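Local coordinates for protein endo-alpha-mannosidase (Bacteroides thetaiotaomicron, PDB 4ACZ) that probably hydrolyses internal alpha-mannosidic linkages in mannose-containing glycans, as an endo-acting glycoside hydrolase of family 99, at residues 122-127 against 165-170; 189-194 against 223-228. All blocks are in the same frame, centred on the assembly; numbering follows the deposited sequence.

Contact 1: residues 122-127 against 165-170; sequences VTWWGE and RENIQY
The indole of Trp124, at the C-terminal end of strand 117-124, reaches helix 161-175 and gives its NE1 hydrogen to Asn167 OD1 at 2.8 Å. Setting out from Trp124 CB, CG stands anti to the backbone N (chi1 -175°), which sends the ring toward the helix. Its pyrrole edge comes first: NE1 points at OD1 almost straight, at 165°, and the oxygen lies close to the indole plane, although the donor sits above the amide's own carbonyl plane. The indole and amide planes stand nearly perpendicular (82°). Farther out, Trp124 CZ2 meets Tyr170 CD2 at 3.9 Å and Trp124 CH2 meets Tyr170 CE2 at 3.9 Å, the two side chains crossing at about a right angle, while the phenol OH is held elsewhere, by the backbone N of Gly131. Asn167 OD1 also lies 3.1 Å from Gly126 CA, just past the strand end, and Asn167 ND2 shares a water with Glu127 N besides bonding to Thr163 O. A phenylalanine at Trp124 would probably leave Asn167 OD1 without its donor and thin the packing on Tyr170. The strand end and following loop are therefore tied to the barrel helix by one direct polar bond and one water bridge, beside a single aromatic contact.

Contact 2: residues 189-194 against 223-228; sequences LFFIYD and LFIGLT
The rings of Phe190 and Phe224 run almost parallel (11°) but are offset, with centroids 5.5 Å apart, so little of one lies over the other; Phe190 CD1 and Phe224 CE1 approach to 3.5 Å. Near the edge of the Phe190 ring is Leu223 O. Strands 189-192 and 223-227 are neighbouring parallel strands of a TIM barrel, joined by a beta-alpha-beta crossover through helix 200-207. In the loop after the first, one face of Tyr193 carries Leu227 CD2 and Asp194 OD1, both displaced toward the rim. Phe190 and Phe224 face helix 161-175, and Phe224 also stacks on Phe207; Ile192, on the same side, meets Arg159 of a loop. Leu189, Phe191, Leu223 and Ile225 line the other side of the sheet. There, with chi1 at -173°, the Leu189 side chain swings over toward the neighbouring strand, bringing CD1 to 3.8 Å from Leu223 CB and beside Ile225 CG1. Phe191 runs alongside Ile225, with Phe191 CD1 against Ile225 CG2 at 3.8 Å. Phe190 uses both backbone groups, N to Leu223 O and O to Ile225 N, and the ladder continues from Ile192 N to Ile225 O. Toward the C-terminal end the pairing slackens: Leu227 N makes a weak bond to Ile192 O, 3.3 Å long and bent to 132°.

How the contacts relate
The two contacts follow one another along the chain without overlap, and their centres lie about 13 Å apart in the same eight-stranded parallel barrel. Contact 1 joins the second strand to helix 161-175, and contact 2 pairs the fourth strand with the fifth; strand 148-153 lies between strands 117-124 and 189-192. Helix 161-175, followed in the chain by strand 189-192, is the physical bridge: Ile168, on the helix, packs CD1 against Phe224 CE1 at 3.6 Å and CG2 against Phe190 CZ. The helix reaches residues of strands 117-124, 189-192 and 223-227, so both contacts share one region of the packing between sheet and helices in the glycosidase barrel.

Contact 1: residues 122-127 against 165-170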
loop_
_atom_site.group_PDB
_atom_site.type_symbol
_atom_site.label_atom_id
_atom_site.label_comp_id
_atom_site.label_asym_id
_atom_site.label_seq_id
_atom_site.Cartn_x
_atom_site.Cartn_y
_atom_site.Cartn_z
ATOM N N VAL B 122 -0.559 4.744 -4.840
ATOM C CA VAL B 122 0.604 5.539 -4.421
ATOM C C VAL B 122 0.336 6.285 -3.127
ATOM O O VAL B 122 -0.679 6.990 -3.000
ATOM C CB VAL B 122 1.078 6.517 -5.546
ATOM C CG1 VAL B 122 0.068 7.619 -5.758
ATOM C CG2 VAL B 122 2.441 7.131 -5.172
ATOM N N THR B 123 1.230 6.092 -2.161
ATOM C CA THR B 123 1.278 6.862 -0.913
ATOM C C THR B 123 1.082 8.390 -1.165
ATOM O O THR B 123 1.691 8.973 -2.081
ATOM C CB THR B 123 2.602 6.521 -0.145
ATOM O OG1 THR B 123 2.485 6.768 1.265
ATOM C CG2 THR B 123 3.815 7.272 -0.731
ATOM N N TRP B 124 0.201 9.015 -0.382
ATOM C CA TRP B 124 -0.152 10.424 -0.582
ATOM C C TRP B 124 -0.178 11.223 0.730
ATOM O O TRP B 124 -0.995 10.976 1.625
ATOM C CB TRP B 124 -1.469 10.571 -1.336
ATOM C CG TRP B 124 -1.813 11.994 -1.681
ATOM C CD1 TRP B 124 -2.618 12.854 -0.965
ATOM C CD2 TRP B 124 -1.355 12.737 -2.822
ATOM N NE1 TRP B 124 -2.689 14.073 -1.598
ATOM C CE2 TRP B 124 -1.929 14.032 -2.738
ATOM C CE3 TRP B 124 -0.514 12.434 -3.905
ATOM C CZ2 TRP B 124 -1.692 15.029 -3.700
ATOM C CZ3 TRP B 124 -0.274 13.433 -4.873
ATOM C CH2 TRP B 124 -0.870 14.713 -4.760
ATOM N N TRP B 125 0.707 12.213 0.812
ATOM C CA TRP B 125 0.905 12.929 2.074
ATOM C C TRP B 125 0.391 14.375 2.128
ATOM O O TRP B 125 0.908 15.200 2.903
ATOM C CB TRP B 125 2.368 12.835 2.493
ATOM C CG TRP B 125 2.733 11.453 2.872
ATOM C CD1 TRP B 125 3.179 10.465 2.039
ATOM C CD2 TRP B 125 2.669 10.881 4.182
ATOM N NE1 TRP B 125 3.400 9.316 2.755
ATOM C CE2 TRP B 125 3.107 9.547 4.073
ATOM C CE3 TRP B 125 2.293 11.374 5.441
ATOM C CZ2 TRP B 125 3.173 8.687 5.172
ATOM C CZ3 TRP B 125 2.359 10.521 6.535
ATOM C CH2 TRP B 125 2.794 9.190 6.392
ATOM N N GLY B 126 -0.642 14.681 1.341
ATOM C CA GLY B 126 -1.301 15.976 1.446
ATOM C C GLY B 126 -0.657 17.061 0.617
ATOM O O GLY B 126 0.020 16.767 -0.357
ATOM N N GLU B 127 -0.844 18.326 1.014
ATOM C CA GLU B 127 -0.387 19.452 0.171
ATOM C C GLU B 127 1.097 19.378 -0.153
ATOM O O GLU B 127 1.499 19.664 -1.271
ATOM C CB GLU B 127 -0.801 20.835 0.731
ATOM C CG GLU B 127 -0.291 21.176 2.087
ATOM C CD GLU B 127 1.213 21.433 2.109
ATOM O OE1 GLU B 127 1.777 21.985 1.126
ATOM O OE2 GLU B 127 1.835 21.042 3.117
ATOM N N ARG B 165 -11.004 16.567 1.860
ATOM C CA ARG B 165 -11.751 17.081 0.716
ATOM C C ARG B 165 -10.867 17.890 -0.227
ATOM O O ARG B 165 -10.931 17.699 -1.449
ATOM C CB ARG B 165 -12.989 17.880 1.149
ATOM C CG ARG B 165 -14.036 18.051 0.032
ATOM C CD ARG B 165 -15.152 18.991 0.482
ATOM N NE ARG B 165 -16.387 18.807 -0.286
ATOM C CZ ARG B 165 -16.593 19.270 -1.527
ATOM N NH1 ARG B 165 -15.640 19.959 -2.162
ATOM N NH2 ARG B 165 -17.760 19.040 -2.139
ATOM N N GLU B 166 -10.014 18.768 0.315
ATOM C CA GLU B 166 -9.142 19.567 -0.561
ATOM C C GLU B 166 -8.217 18.676 -1.390
ATOM O O GLU B 166 -7.913 18.984 -2.550
ATOM C CB GLU B 166 -8.334 20.611 0.227
ATOM C CG GLU B 166 -9.204 21.722 0.875
ATOM C CD GLU B 166 -8.518 22.452 2.043
ATOM O OE1 GLU B 166 -7.297 22.298 2.247
ATOM O OE2 GLU B 166 -9.214 23.173 2.785
ATOM N N ASN B 167 -7.764 17.581 -0.784
ATOM C CA ASN B 167 -6.814 16.690 -1.436
ATOM C C ASN B 167 -7.462 15.854 -2.520
ATOM O O ASN B 167 -6.853 15.633 -3.563
ATOM C CB ASN B 167 -6.113 15.792 -0.422
ATOM C CG ASN B 167 -4.871 16.450 0.178
ATOM O OD1 ASN B 167 -3.795 16.419 -0.421
ATOM N ND2 ASN B 167 -5.013 17.012 1.377
ATOM N N ILE B 168 -8.689 15.385 -2.256
ATOM C CA ILE B 168 -9.502 14.714 -3.279
ATOM C C ILE B 168 -9.695 15.645 -4.481
ATOM O O ILE B 168 -9.457 15.241 -5.631
ATOM C CB ILE B 168 -10.870 14.296 -2.746
ATOM C CG1 ILE B 168 -10.712 13.274 -1.616
ATOM C CG2 ILE B 168 -11.755 13.742 -3.916
ATOM C CD1 ILE B 168 -11.993 13.086 -0.785
ATOM N N GLN B 169 -10.088 16.898 -4.203
ATOM C CA GLN B 169 -10.233 17.910 -5.254
ATOM C C GLN B 169 -8.939 18.069 -6.038
ATOM O O GLN B 169 -8.974 18.136 -7.261
ATOM C CB GLN B 169 -10.635 19.287 -4.684
ATOM C CG GLN B 169 -11.995 19.314 -3.970
ATOM C CD GLN B 169 -12.222 20.583 -3.153
ATOM O OE1 GLN B 169 -12.999 20.586 -2.198
ATOM N NE2 GLN B 169 -11.533 21.665 -3.520
ATOM N N TYR B 170 -7.805 18.142 -5.340
ATOM C CA TYR B 170 -6.516 18.295 -6.032
ATOM C C TYR B 170 -6.228 17.098 -6.937
ATOM O O TYR B 170 -5.873 17.273 -8.106
ATOM C CB TYR B 170 -5.324 18.502 -5.069
ATOM C CG TYR B 170 -4.033 18.642 -5.847
ATOM C CD1 TYR B 170 -3.607 19.904 -6.309
ATOM C CD2 TYR B 170 -3.269 17.517 -6.189
ATOM C CE1 TYR B 170 -2.440 20.044 -7.067
ATOM C CE2 TYR B 170 -2.096 17.643 -6.952
ATOM C CZ TYR B 170 -1.693 18.916 -7.381
ATOM O OH TYR B 170 -0.554 19.069 -8.128
HETATM O O HOH W 1 -3.200 18.900 2.615
#

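Contact 2: residues 189-194 against 223-228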
loop_
_atom_site.group_PDB
_atom_site.type_symbol
_atom_site.label_atom_id
_atom_site.label_comp_id
_atom_site.label_asym_id
_atom_site.label_seq_id
_atom_site.Cartn_x
_atom_site.Cartn_y
_atom_site.Cartn_z
ATOM N N LEU B 189 -10.932 5.366 -6.737
ATOM C CA LEU B 189 -10.887 4.602 -5.498
ATOM C C LEU B 189 -9.832 5.194 -4.576
ATOM O O LEU B 189 -8.702 5.383 -4.998
ATOM C CB LEU B 189 -10.535 3.152 -5.828
ATOM C CG LEU B 189 -10.571 2.105 -4.722
ATOM C CD1 LEU B 189 -11.884 1.396 -4.722
ATOM C CD2 LEU B 189 -9.495 1.080 -5.006
ATOM N N PHE B 190 -10.198 5.499 -3.328
ATOM C CA PHE B 190 -9.226 6.043 -2.372
ATOM C C PHE B 190 -9.121 5.162 -1.148
ATOM O O PHE B 190 -10.131 4.829 -0.539
ATOM C CB PHE B 190 -9.603 7.467 -1.924
ATOM C CG PHE B 190 -9.505 8.506 -3.013
ATOM C CD1 PHE B 190 -10.585 8.755 -3.857
ATOM C CD2 PHE B 190 -8.329 9.248 -3.189
ATOM C CE1 PHE B 190 -10.500 9.716 -4.876
ATOM C CE2 PHE B 190 -8.229 10.214 -4.199
ATOM C CZ PHE B 190 -9.319 10.460 -5.039
ATOM N N PHE B 191 -7.898 4.787 -0.785
ATOM C CA PHE B 191 -7.639 4.169 0.518
ATOM C C PHE B 191 -7.317 5.245 1.533
ATOM O O PHE B 191 -6.644 6.221 1.210
ATOM C CB PHE B 191 -6.496 3.174 0.434
ATOM C CG PHE B 191 -6.792 1.986 -0.423
ATOM C CD1 PHE B 191 -7.393 0.853 0.125
ATOM C CD2 PHE B 191 -6.479 2.001 -1.788
ATOM C CE1 PHE B 191 -7.670 -0.263 -0.662
ATOM C CE2 PHE B 191 -6.748 0.875 -2.598
ATOM C CZ PHE B 191 -7.350 -0.249 -2.039
ATOM N N ILE B 192 -7.806 5.079 2.757
ATOM C CA ILE B 192 -7.576 6.086 3.787
ATOM C C ILE B 192 -6.998 5.409 5.016
ATOM O O ILE B 192 -7.727 4.772 5.800
ATOM C CB ILE B 192 -8.845 6.890 4.172
ATOM C CG1 ILE B 192 -9.465 7.571 2.946
ATOM C CG2 ILE B 192 -8.490 7.952 5.256
ATOM C CD1 ILE B 192 -10.931 7.990 3.145
ATOM N N TYR B 193 -5.683 5.580 5.174
ATOM C CA TYR B 193 -4.918 4.905 6.206
ATOM C C TYR B 193 -5.192 5.522 7.569
ATOM O O TYR B 193 -5.346 6.750 7.684
ATOM C CB TYR B 193 -3.417 4.936 5.869
ATOM C CG TYR B 193 -2.542 4.267 6.911
ATOM C CD1 TYR B 193 -2.043 4.994 7.995
ATOM C CD2 TYR B 193 -2.220 2.909 6.819
ATOM C CE1 TYR B 193 -1.228 4.391 8.963
ATOM C CE2 TYR B 193 -1.397 2.283 7.782
ATOM C CZ TYR B 193 -0.916 3.041 8.861
ATOM O OH TYR B 193 -0.107 2.481 9.836
ATOM N N ASP B 194 -5.245 4.666 8.594
ATOM C CA ASP B 194 -5.677 5.058 9.946
ATOM C C ASP B 194 -6.865 6.035 9.939
ATOM O O ASP B 194 -6.828 7.079 10.601
ATOM C CB ASP B 194 -4.512 5.645 10.740
ATOM C CG ASP B 194 -3.631 4.577 11.373
ATOM O OD1 ASP B 194 -4.010 3.402 11.380
ATOM O OD2 ASP B 194 -2.551 4.915 11.888
ATOM N N LEU B 223 -14.998 5.933 -4.547
ATOM C CA LEU B 223 -15.158 4.865 -3.592
ATOM C C LEU B 223 -14.096 5.070 -2.531
ATOM O O LEU B 223 -12.892 5.063 -2.815
ATOM C CB LEU B 223 -15.018 3.495 -4.260
ATOM C CG LEU B 223 -16.128 3.131 -5.266
ATOM C CD1 LEU B 223 -15.636 2.099 -6.281
ATOM C CD2 LEU B 223 -17.421 2.653 -4.571
ATOM N N PHE B 224 -14.543 5.271 -1.300
ATOM C CA PHE B 224 -13.636 5.588 -0.216
ATOM C C PHE B 224 -13.554 4.448 0.757
ATOM O O PHE B 224 -14.570 4.035 1.352
ATOM C CB PHE B 224 -14.084 6.875 0.459
ATOM C CG PHE B 224 -14.198 8.024 -0.503
ATOM C CD1 PHE B 224 -13.065 8.763 -0.847
ATOM C CD2 PHE B 224 -15.425 8.331 -1.091
ATOM C CE1 PHE B 224 -13.151 9.806 -1.755
ATOM C CE2 PHE B 224 -15.531 9.376 -1.997
ATOM C CZ PHE B 224 -14.389 10.119 -2.335
ATOM N N ILE B 225 -12.322 3.964 0.915
ATOM C CA ILE B 225 -12.021 2.733 1.615
ATOM C C ILE B 225 -11.229 2.995 2.888
ATOM O O ILE B 225 -10.037 3.341 2.834
ATOM C CB ILE B 225 -11.202 1.759 0.704
ATOM C CG1 ILE B 225 -11.796 1.677 -0.723
ATOM C CG2 ILE B 225 -10.987 0.417 1.402
ATOM C CD1 ILE B 225 -13.273 1.203 -0.824
ATOM N N GLY B 226 -11.885 2.775 4.030
ATOM C CA GLY B 226 -11.276 3.045 5.331
ATOM C C GLY B 226 -10.520 1.862 5.899
ATOM O O GLY B 226 -10.817 0.721 5.573
ATOM N N LEU B 227 -9.538 2.139 6.746
ATOM C CA LEU B 227 -8.769 1.072 7.397
ATOM C C LEU B 227 -9.591 0.518 8.555
ATOM O O LEU B 227 -10.030 1.276 9.421
ATOM C CB LEU B 227 -7.415 1.594 7.903
ATOM C CG LEU B 227 -6.535 0.576 8.669
ATOM C CD1 LEU B 227 -6.233 -0.651 7.824
ATOM C CD2 LEU B 227 -5.242 1.177 9.209
ATOM N N THR B 228 -9.827 -0.793 8.545
ATOM C CA THR B 228 -10.452 -1.460 9.681
ATOM C C THR B 228 -9.395 -2.223 10.485
ATOM O O THR B 228 -8.506 -2.871 9.900
ATOM C CB THR B 228 -11.603 -2.410 9.250
ATOM O OG1 THR B 228 -12.181 -2.994 10.413
ATOM C CG2 THR B 228 -11.093 -3.527 8.344
#